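Local coordinates for delta-like protein (Rattus norvegicus, PDB 4XL1) that probably acts as a Delta-family ligand for Notch receptors, with an N-terminal C2-like domain followed by DSL and EGF-like modules, at residues P28-F33 against S114-I119; S4-R9 against F91-Q96; L8-F13 against P58-N63. The protein carries 3 engineered substitutions. All coordinates share one frame; numbering follows the deposited sequence.

Contact 1: P28-F33 against S114-I119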
loop_
_atom_site.group_PDB
_atom_site.type_symbol
_atom_site.label_atom_id
_atom_site.label_comp_id
_atom_site.label_asym_id
_atom_site.label_seq_id
_atom_site.Cartn_x
_atom_site.Cartn_y
_atom_site.Cartn_z
ATOM N N PRO B 28 28.333 -22.550 -14.726
ATOM C CA PRO B 28 29.631 -22.404 -14.056
ATOM C C PRO B 28 29.605 -21.454 -12.858
ATOM O O PRO B 28 30.498 -21.504 -12.013
ATOM C CB PRO B 28 30.517 -21.852 -15.169
ATOM C CG PRO B 28 29.587 -20.980 -15.947
ATOM C CD PRO B 28 28.230 -21.665 -15.901
ATOM N N GLY B 29 28.589 -20.603 -12.794
ATOM C CA GLY B 29 28.462 -19.625 -11.731
ATOM C C GLY B 29 26.996 -19.431 -11.415
ATOM O O GLY B 29 26.137 -19.867 -12.181
ATOM N N CYS B 30 26.695 -18.788 -10.292
ATOM C CA CYS B 30 25.302 -18.618 -9.903
ATOM C C CYS B 30 24.749 -17.350 -10.522
ATOM O O CYS B 30 25.015 -16.240 -10.062
ATOM C CB CYS B 30 25.154 -18.585 -8.384
ATOM S SG CYS B 30 25.520 -20.152 -7.579
ATOM N N ARG B 31 23.962 -17.546 -11.571
ATOM C CA ARG B 31 23.374 -16.454 -12.320
ATOM C C ARG B 31 22.105 -16.050 -11.598
ATOM O O ARG B 31 21.053 -16.678 -11.736
ATOM C CB ARG B 31 23.129 -16.895 -13.758
ATOM C CG ARG B 31 24.436 -17.271 -14.450
ATOM C CD ARG B 31 24.222 -17.905 -15.805
ATOM N NE ARG B 31 23.571 -16.993 -16.732
ATOM C CZ ARG B 31 22.320 -17.139 -17.151
ATOM N NH1 ARG B 31 21.599 -18.171 -16.732
ATOM N NH2 ARG B 31 21.795 -16.262 -17.994
ATOM N N THR B 32 22.228 -14.979 -10.825
ATOM C CA THR B 32 21.310 -14.712 -9.733
ATOM C C THR B 32 20.233 -13.691 -10.063
ATOM O O THR B 32 20.527 -12.573 -10.487
ATOM C CB THR B 32 22.086 -14.217 -8.494
ATOM O OG1 THR B 32 23.209 -15.076 -8.252
ATOM C CG2 THR B 32 21.191 -14.196 -7.268
ATOM N N PHE B 33 18.981 -14.089 -9.859
ATOM C CA PHE B 33 17.858 -13.166 -9.932
ATOM C C PHE B 33 17.070 -13.308 -8.638
ATOM O O PHE B 33 17.299 -14.240 -7.865
ATOM C CB PHE B 33 16.982 -13.422 -11.165
ATOM C CG PHE B 33 16.070 -14.615 -11.046
ATOM C CD1 PHE B 33 16.509 -15.878 -11.407
ATOM C CD2 PHE B 33 14.763 -14.468 -10.602
ATOM C CE1 PHE B 33 15.671 -16.973 -11.313
ATOM C CE2 PHE B 33 13.922 -15.560 -10.502
ATOM C CZ PHE B 33 14.375 -16.813 -10.859
ATOM N N SER B 114 16.895 -23.168 -9.819
ATOM C CA SER B 114 17.193 -23.743 -8.514
ATOM C C SER B 114 17.427 -22.643 -7.479
ATOM O O SER B 114 18.101 -21.650 -7.753
ATOM C CB SER B 114 18.414 -24.661 -8.597
ATOM O OG SER B 114 18.254 -25.636 -9.612
ATOM N N LEU B 115 16.863 -22.832 -6.290
ATOM C CA LEU B 115 16.990 -21.873 -5.197
ATOM C C LEU B 115 18.415 -21.799 -4.655
ATOM O O LEU B 115 19.096 -22.815 -4.535
ATOM C CB LEU B 115 16.018 -22.234 -4.070
ATOM C CG LEU B 115 15.980 -21.333 -2.833
ATOM C CD1 LEU B 115 15.319 -20.001 -3.151
ATOM C CD2 LEU B 115 15.249 -22.036 -1.702
ATOM N N ILE B 116 18.862 -20.587 -4.336
ATOM C CA ILE B 116 20.172 -20.392 -3.727
ATOM C C ILE B 116 20.026 -20.250 -2.217
ATOM O O ILE B 116 20.575 -21.042 -1.452
ATOM C CB ILE B 116 20.882 -19.148 -4.296
ATOM C CG1 ILE B 116 21.183 -19.346 -5.782
ATOM C CG2 ILE B 116 22.159 -18.857 -3.523
ATOM C CD1 ILE B 116 21.891 -18.177 -6.426
ATOM N N SER B 117 19.266 -19.242 -1.803
ATOM C CA SER B 117 18.955 -19.019 -0.396
ATOM C C SER B 117 17.817 -18.018 -0.285
ATOM O O SER B 117 17.440 -17.383 -1.269
ATOM C CB SER B 117 20.182 -18.520 0.373
ATOM O OG SER B 117 20.482 -17.173 0.047
ATOM N N GLN B 118 17.275 -17.867 0.915
ATOM C CA GLN B 118 16.188 -16.927 1.122
ATOM C C GLN B 118 16.166 -16.419 2.551
ATOM O O GLN B 118 16.670 -17.067 3.468
ATOM C CB GLN B 118 14.838 -17.561 0.766
ATOM C CG GLN B 118 14.396 -18.682 1.696
ATOM C CD GLN B 118 13.001 -19.190 1.372
ATOM O OE1 GLN B 118 12.076 -18.405 1.161
ATOM N NE2 GLN B 118 12.846 -20.509 1.322
ATOM N N ILE B 119 15.569 -15.249 2.728
ATOM C CA ILE B 119 15.430 -14.662 4.045
ATOM C C ILE B 119 13.980 -14.282 4.272
ATOM O O ILE B 119 13.199 -14.175 3.326
ATOM C CB ILE B 119 16.337 -13.418 4.220
ATOM C CG1 ILE B 119 16.082 -12.387 3.113
ATOM C CG2 ILE B 119 17.803 -13.824 4.241
ATOM C CD1 ILE B 119 15.146 -11.255 3.509
#
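Cys30 and Ile116 are the closest backbone positions of the two segments, with CA atoms 8.2 Å apart, and no hydrogen bond joins 28-33 to 114-119. The strands 31-37 and 114-124 belong to the same four-stranded antiparallel sheet of the C2-like domain. Strand 90-99 runs between them, so they meet through side chains. One methyl group makes the contact. Ile116 CD1 lies 3.8 Å from Cys30 CB and 3.8 Å from Thr32 OG1. Thr32 CG2 is a little farther from it, at 4.1 Å. The Thr32 and Ile116 side chains cross at about a right angle. CD1 of Ile116 is anti to its CA (chi2 -180°), which carries the methyl out to Cys30 and Thr32. Ile116 and Ser117 form a classic beta bulge against strand 90-99.

On the other segment, Thr32 OG1 donates to Cys30 O at 2.8 Å. The donor stands well above the carbonyl plane, with a C=O...donor angle of 118°. Cys30 SG forms the disulfide with Cys26. Asn15 also touches both Cys30 and Ile116.

The three touching residues are buried. The hydroxyl of Thr32 is spent on its own segment, so it can lie against a methyl group without leaving its proton unpaired. The contact is therefore apolar in effect and rests on van der Waals packing beside a disulfide.

Contact 2: S4-R9 against F91-Q96. Engineered in segment 4-9: Ser4 (natural residue Gly).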
loop_
_atom_site.group_PDB
_atom_site.type_symbol
_atom_site.label_atom_id
_atom_site.label_comp_id
_atom_site.label_asym_id
_atom_site.label_seq_id
_atom_site.Cartn_x
_atom_site.Cartn_y
_atom_site.Cartn_z
ATOM N N SER B 4 0.045 4.408 -2.485
ATOM C CA SER B 4 1.368 4.237 -1.888
ATOM C C SER B 4 2.164 3.121 -2.559
ATOM O O SER B 4 1.601 2.241 -3.211
ATOM C CB SER B 4 1.252 3.961 -0.388
ATOM O OG SER B 4 0.711 2.677 -0.141
ATOM N N ILE B 5 3.483 3.173 -2.394
ATOM C CA ILE B 5 4.385 2.223 -3.035
ATOM C C ILE B 5 5.420 1.671 -2.061
ATOM O O ILE B 5 6.076 2.428 -1.347
ATOM C CB ILE B 5 5.146 2.863 -4.218
ATOM C CG1 ILE B 5 4.192 3.613 -5.150
ATOM C CG2 ILE B 5 5.925 1.805 -4.983
ATOM C CD1 ILE B 5 4.889 4.310 -6.302
ATOM N N PHE B 6 5.567 0.349 -2.036
ATOM C CA PHE B 6 6.630 -0.268 -1.255
ATOM C C PHE B 6 7.858 -0.333 -2.148
ATOM O O PHE B 6 7.819 -0.926 -3.226
ATOM C CB PHE B 6 6.233 -1.668 -0.769
ATOM C CG PHE B 6 7.241 -2.309 0.157
ATOM C CD1 PHE B 6 8.331 -3.004 -0.349
ATOM C CD2 PHE B 6 7.085 -2.238 1.533
ATOM C CE1 PHE B 6 9.252 -3.595 0.499
ATOM C CE2 PHE B 6 8.002 -2.830 2.385
ATOM C CZ PHE B 6 9.086 -3.509 1.867
ATOM N N GLN B 7 8.946 0.287 -1.707
ATOM C CA GLN B 7 10.156 0.337 -2.512
ATOM C C GLN B 7 11.251 -0.462 -1.826
ATOM O O GLN B 7 11.477 -0.315 -0.627
ATOM C CB GLN B 7 10.592 1.784 -2.743
ATOM C CG GLN B 7 9.588 2.594 -3.550
ATOM C CD GLN B 7 10.039 4.020 -3.797
ATOM O OE1 GLN B 7 10.938 4.528 -3.125
ATOM N NE2 GLN B 7 9.406 4.680 -4.761
ATOM N N LEU B 8 11.919 -1.320 -2.588
ATOM C CA LEU B 8 12.940 -2.195 -2.030
ATOM C C LEU B 8 14.211 -2.038 -2.859
ATOM O O LEU B 8 14.205 -2.267 -4.069
ATOM C CB LEU B 8 12.440 -3.648 -2.007
ATOM C CG LEU B 8 13.271 -4.837 -1.501
ATOM C CD1 LEU B 8 14.333 -5.287 -2.494
ATOM C CD2 LEU B 8 13.888 -4.534 -0.139
ATOM N N ARG B 9 15.300 -1.647 -2.205
ATOM C CA ARG B 9 16.569 -1.464 -2.897
ATOM C C ARG B 9 17.545 -2.574 -2.536
ATOM O O ARG B 9 17.920 -2.732 -1.377
ATOM C CB ARG B 9 17.183 -0.102 -2.561
ATOM C CG ARG B 9 18.583 0.099 -3.133
ATOM C CD ARG B 9 19.354 1.177 -2.383
ATOM N NE ARG B 9 18.939 2.523 -2.762
ATOM C CZ ARG B 9 18.841 3.537 -1.909
ATOM N NH1 ARG B 9 19.131 3.353 -0.628
ATOM N NH2 ARG B 9 18.455 4.732 -2.334
ATOM N N PHE B 91 4.098 -5.538 8.292
ATOM C CA PHE B 91 4.288 -6.330 7.082
ATOM C C PHE B 91 5.120 -7.586 7.301
ATOM O O PHE B 91 5.739 -7.767 8.350
ATOM C CB PHE B 91 4.964 -5.475 6.011
ATOM C CG PHE B 91 6.428 -5.243 6.267
ATOM C CD1 PHE B 91 6.837 -4.306 7.202
ATOM C CD2 PHE B 91 7.393 -5.970 5.586
ATOM C CE1 PHE B 91 8.179 -4.092 7.452
ATOM C CE2 PHE B 91 8.738 -5.761 5.831
ATOM C CZ PHE B 91 9.132 -4.819 6.765
ATOM N N SER B 92 5.119 -8.449 6.292
ATOM C CA SER B 92 6.075 -9.545 6.195
ATOM C C SER B 92 6.764 -9.458 4.838
ATOM O O SER B 92 6.122 -9.164 3.829
ATOM C CB SER B 92 5.393 -10.904 6.367
ATOM O OG SER B 92 4.805 -11.033 7.649
ATOM N N LEU B 93 8.071 -9.694 4.812
ATOM C CA LEU B 93 8.809 -9.653 3.555
ATOM C C LEU B 93 9.671 -10.892 3.368
ATOM O O LEU B 93 10.453 -11.263 4.244
ATOM C CB LEU B 93 9.680 -8.399 3.474
ATOM C CG LEU B 93 10.516 -8.282 2.199
ATOM C CD1 LEU B 93 9.619 -8.243 0.971
ATOM C CD2 LEU B 93 11.421 -7.061 2.249
ATOM N N ASN B 94 9.518 -11.527 2.212
ATOM C CA ASN B 94 10.297 -12.706 1.873
ATOM C C ASN B 94 11.095 -12.468 0.597
ATOM O O ASN B 94 10.525 -12.204 -0.461
ATOM C CB ASN B 94 9.382 -13.922 1.718
ATOM C CG ASN B 94 10.139 -15.179 1.338
ATOM O OD1 ASN B 94 9.826 -15.825 0.339
ATOM N ND2 ASN B 94 11.142 -15.531 2.134
ATOM N N ILE B 95 12.416 -12.553 0.709
ATOM C CA ILE B 95 13.290 -12.371 -0.441
ATOM C C ILE B 95 14.010 -13.676 -0.759
ATOM O O ILE B 95 14.687 -14.244 0.098
ATOM C CB ILE B 95 14.329 -11.254 -0.198
ATOM C CG1 ILE B 95 13.635 -9.944 0.189
ATOM C CG2 ILE B 95 15.210 -11.063 -1.425
ATOM C CD1 ILE B 95 14.588 -8.790 0.442
ATOM N N GLN B 96 13.858 -14.147 -1.992
ATOM C CA GLN B 96 14.488 -15.392 -2.422
ATOM C C GLN B 96 15.553 -15.135 -3.478
ATOM O O GLN B 96 15.342 -14.362 -4.412
ATOM C CB GLN B 96 13.449 -16.370 -2.981
ATOM C CG GLN B 96 12.460 -16.933 -1.970
ATOM C CD GLN B 96 11.509 -17.937 -2.599
ATOM O OE1 GLN B 96 11.383 -18.005 -3.823
ATOM N NE2 GLN B 96 10.831 -18.720 -1.767
#
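The Phe6 and Phe91 rings meet obliquely, with centroids 5.9 Å apart and planes at 54°. Leu93 CD2 also reaches the Phe6 ring at a slant. At the edge of the Phe91 ring, in its plane, lies Leu93 CB from the same strand. Tyr147 brings a third ring to Phe91.

This is the interior of a beta sandwich, the C2-like domain at the N terminus of Notch ligands. Strand 4-14 belongs to one sheet and strand 90-99 to the other. Across the core the two segments run in roughly the same direction, at 37° to each other, and their axes come no closer than 11.5 Å. That gap is bridged by side chains alone, without a hydrogen bond.

Phe6 and Leu8 point inward from one strand. Phe91, Leu93 and Ile95 point inward from the other. The CG of Phe6 is anti to the backbone N (chi1 -174°), and the ring extends toward the opposite sheet. Its CZ stops 4.3 Å from Leu93 CD2. All the touching residues are buried and apolar. Val149 and Ile121 add to the same core beside Phe6 and Leu93.

Leu93 CD2 is shared: besides Phe6, it meets Leu8 CD2 at 4.3 Å. Leu8 CD2 in turn reaches Ile95 CD1 at 4.4 Å.

Contact 3: L8-F13 against P58-N63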
loop_
_atom_site.group_PDB
_atom_site.type_symbol
_atom_site.label_atom_id
_atom_site.label_comp_id
_atom_site.label_asym_id
_atom_site.label_seq_id
_atom_site.Cartn_x
_atom_site.Cartn_y
_atom_site.Cartn_z
ATOM N N LEU B 8 11.919 -1.320 -2.588
ATOM C CA LEU B 8 12.940 -2.195 -2.030
ATOM C C LEU B 8 14.211 -2.038 -2.859
ATOM O O LEU B 8 14.205 -2.267 -4.069
ATOM C CB LEU B 8 12.440 -3.648 -2.007
ATOM C CG LEU B 8 13.271 -4.837 -1.501
ATOM C CD1 LEU B 8 14.333 -5.287 -2.494
ATOM C CD2 LEU B 8 13.888 -4.534 -0.139
ATOM N N ARG B 9 15.300 -1.647 -2.205
ATOM C CA ARG B 9 16.569 -1.464 -2.897
ATOM C C ARG B 9 17.545 -2.574 -2.536
ATOM O O ARG B 9 17.920 -2.732 -1.377
ATOM C CB ARG B 9 17.183 -0.102 -2.561
ATOM C CG ARG B 9 18.583 0.099 -3.133
ATOM C CD ARG B 9 19.354 1.177 -2.383
ATOM N NE ARG B 9 18.939 2.523 -2.762
ATOM C CZ ARG B 9 18.841 3.537 -1.909
ATOM N NH1 ARG B 9 19.131 3.353 -0.628
ATOM N NH2 ARG B 9 18.455 4.732 -2.334
ATOM N N LEU B 10 17.950 -3.336 -3.545
ATOM C CA LEU B 10 18.926 -4.401 -3.368
ATOM C C LEU B 10 20.319 -3.808 -3.540
ATOM O O LEU B 10 20.597 -3.158 -4.546
ATOM C CB LEU B 10 18.685 -5.528 -4.374
ATOM C CG LEU B 10 17.339 -6.254 -4.314
ATOM C CD1 LEU B 10 17.082 -7.014 -5.605
ATOM C CD2 LEU B 10 17.295 -7.202 -3.127
ATOM N N GLN B 11 21.195 -4.027 -2.564
ATOM C CA GLN B 11 22.472 -3.319 -2.545
ATOM C C GLN B 11 23.693 -4.217 -2.753
ATOM O O GLN B 11 24.584 -3.876 -3.531
ATOM C CB GLN B 11 22.613 -2.544 -1.233
ATOM C CG GLN B 11 21.519 -1.501 -1.028
ATOM C CD GLN B 11 21.630 -0.783 0.303
ATOM O OE1 GLN B 11 20.994 -1.166 1.284
ATOM N NE2 GLN B 11 22.436 0.271 0.339
ATOM N N GLU B 12 23.742 -5.354 -2.066
ATOM C CA GLU B 12 24.870 -6.270 -2.221
ATOM C C GLU B 12 24.495 -7.721 -1.953
ATOM O O GLU B 12 23.730 -8.019 -1.037
ATOM C CB GLU B 12 26.025 -5.876 -1.296
ATOM C CG GLU B 12 27.396 -6.246 -1.849
ATOM C CD GLU B 12 28.529 -5.918 -0.893
ATOM O OE1 GLU B 12 29.446 -6.755 -0.752
ATOM O OE2 GLU B 12 28.515 -4.822 -0.295
ATOM N N PHE B 13 25.043 -8.618 -2.764
ATOM C CA PHE B 13 24.853 -10.047 -2.564
ATOM C C PHE B 13 26.180 -10.781 -2.688
ATOM O O PHE B 13 26.961 -10.525 -3.606
ATOM C CB PHE B 13 23.840 -10.603 -3.565
ATOM C CG PHE B 13 23.409 -12.011 -3.272
ATOM C CD1 PHE B 13 22.620 -12.293 -2.168
ATOM C CD2 PHE B 13 23.780 -13.053 -4.105
ATOM C CE1 PHE B 13 22.219 -13.587 -1.896
ATOM C CE2 PHE B 13 23.379 -14.350 -3.840
ATOM C CZ PHE B 13 22.598 -14.617 -2.734
ATOM N N PRO B 58 15.085 -9.608 -13.310
ATOM C CA PRO B 58 15.989 -10.345 -14.196
ATOM C C PRO B 58 17.284 -10.656 -13.454
ATOM O O PRO B 58 17.432 -10.242 -12.305
ATOM C CB PRO B 58 16.223 -9.373 -15.352
ATOM C CG PRO B 58 16.008 -8.046 -14.756
ATOM C CD PRO B 58 14.909 -8.214 -13.747
ATOM N N VAL B 59 18.204 -11.373 -14.088
ATOM C CA VAL B 59 19.479 -11.668 -13.444
ATOM C C VAL B 59 20.304 -10.394 -13.291
ATOM O O VAL B 59 20.515 -9.658 -14.254
ATOM C CB VAL B 59 20.280 -12.719 -14.229
ATOM C CG1 VAL B 59 21.700 -12.821 -13.693
ATOM C CG2 VAL B 59 19.583 -14.066 -14.159
ATOM N N LEU B 60 20.771 -10.145 -12.073
ATOM C CA LEU B 60 21.470 -8.907 -11.751
ATOM C C LEU B 60 22.978 -9.115 -11.686
ATOM O O LEU B 60 23.749 -8.160 -11.777
ATOM C CB LEU B 60 20.959 -8.338 -10.425
ATOM C CG LEU B 60 19.457 -8.056 -10.360
ATOM C CD1 LEU B 60 19.066 -7.519 -8.994
ATOM C CD2 LEU B 60 19.061 -7.074 -11.453
ATOM N N GLY B 61 23.396 -10.366 -11.529
ATOM C CA GLY B 61 24.811 -10.674 -11.443
ATOM C C GLY B 61 25.115 -12.152 -11.313
ATOM O O GLY B 61 24.209 -12.984 -11.259
ATOM N N THR B 62 26.404 -12.474 -11.265
ATOM C CA THR B 62 26.857 -13.847 -11.086
ATOM C C THR B 62 27.657 -13.984 -9.792
ATOM O O THR B 62 28.585 -13.211 -9.545
ATOM C CB THR B 62 27.716 -14.314 -12.281
ATOM O OG1 THR B 62 26.932 -14.272 -13.480
ATOM C CG2 THR B 62 28.229 -15.730 -12.060
ATOM N N ASN B 63 27.282 -14.962 -8.969
ATOM C CA ASN B 63 27.916 -15.195 -7.670
ATOM C C ASN B 63 27.851 -13.973 -6.751
ATOM O O ASN B 63 26.767 -13.574 -6.327
ATOM C CB ASN B 63 29.367 -15.650 -7.858
ATOM C CG ASN B 63 29.468 -17.095 -8.317
ATOM O OD1 ASN B 63 28.457 -17.751 -8.571
ATOM N ND2 ASN B 63 30.692 -17.596 -8.431
#
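Leu10 and Leu60 meet methyl to methyl, CD1 to CD1 at 4.0 Å, with their side chains crossing at about a right angle. They join the two sheets of the C2-like beta sandwich near its margin. Strand 4-14 lies in one sheet, and 54-62 is an outermost strand of the other. The touching parts, 10-13 and 60-63, run almost parallel, 19° apart, and no hydrogen bond links them.

The packed side is that of Leu10 and Phe13, both buried and both directed toward the other segment. Phe34 of strand 31-37 touches both leucines. The other side is looser. Leu60 is only partly buried and Thr62 is exposed. Arg9, Gln11 and Glu12 do not reach 58-63. Glu12 forms a salt bridge with Arg142, and with Gln11 it makes a classic beta bulge facing Arg144.

The second point of touch is of another kind. CB of Asn63 points away from segment 8-13, and the side-chain OD1 accepts a bond from Cys30 N. The backbone carbonyl of Asn63 is what meets the aromatic ring. In Phe13 the CG is anti to the backbone N (chi1 -170°), which sets the ring toward this carbonyl. Asn63 O sits at the ring edge, near its plane, 3.8 Å from Phe13 CD2.

All three contacts lie in the C2-like domain, and none has a hydrogen bond across its segments. Contact 2 is the sandwich core, where aromatic and aliphatic side chains from both sheets meet. Contact 3 uses the same strand 4-14 farther along, at a partly open margin, and mixes a leucine pair with a carbonyl at a ring edge. Contact 1 is buried too, but it stays within one sheet and lies beside a disulfide. Contacts 1 and 3 are joined by neighbouring strands: Thr32 N lies 2.8 Å from Gly61 O, a probable hydrogen bond. Strands 90-99 and 114-124 tie contact 2 to contact 1, with Ile119 N probably bonded to Ile95 O.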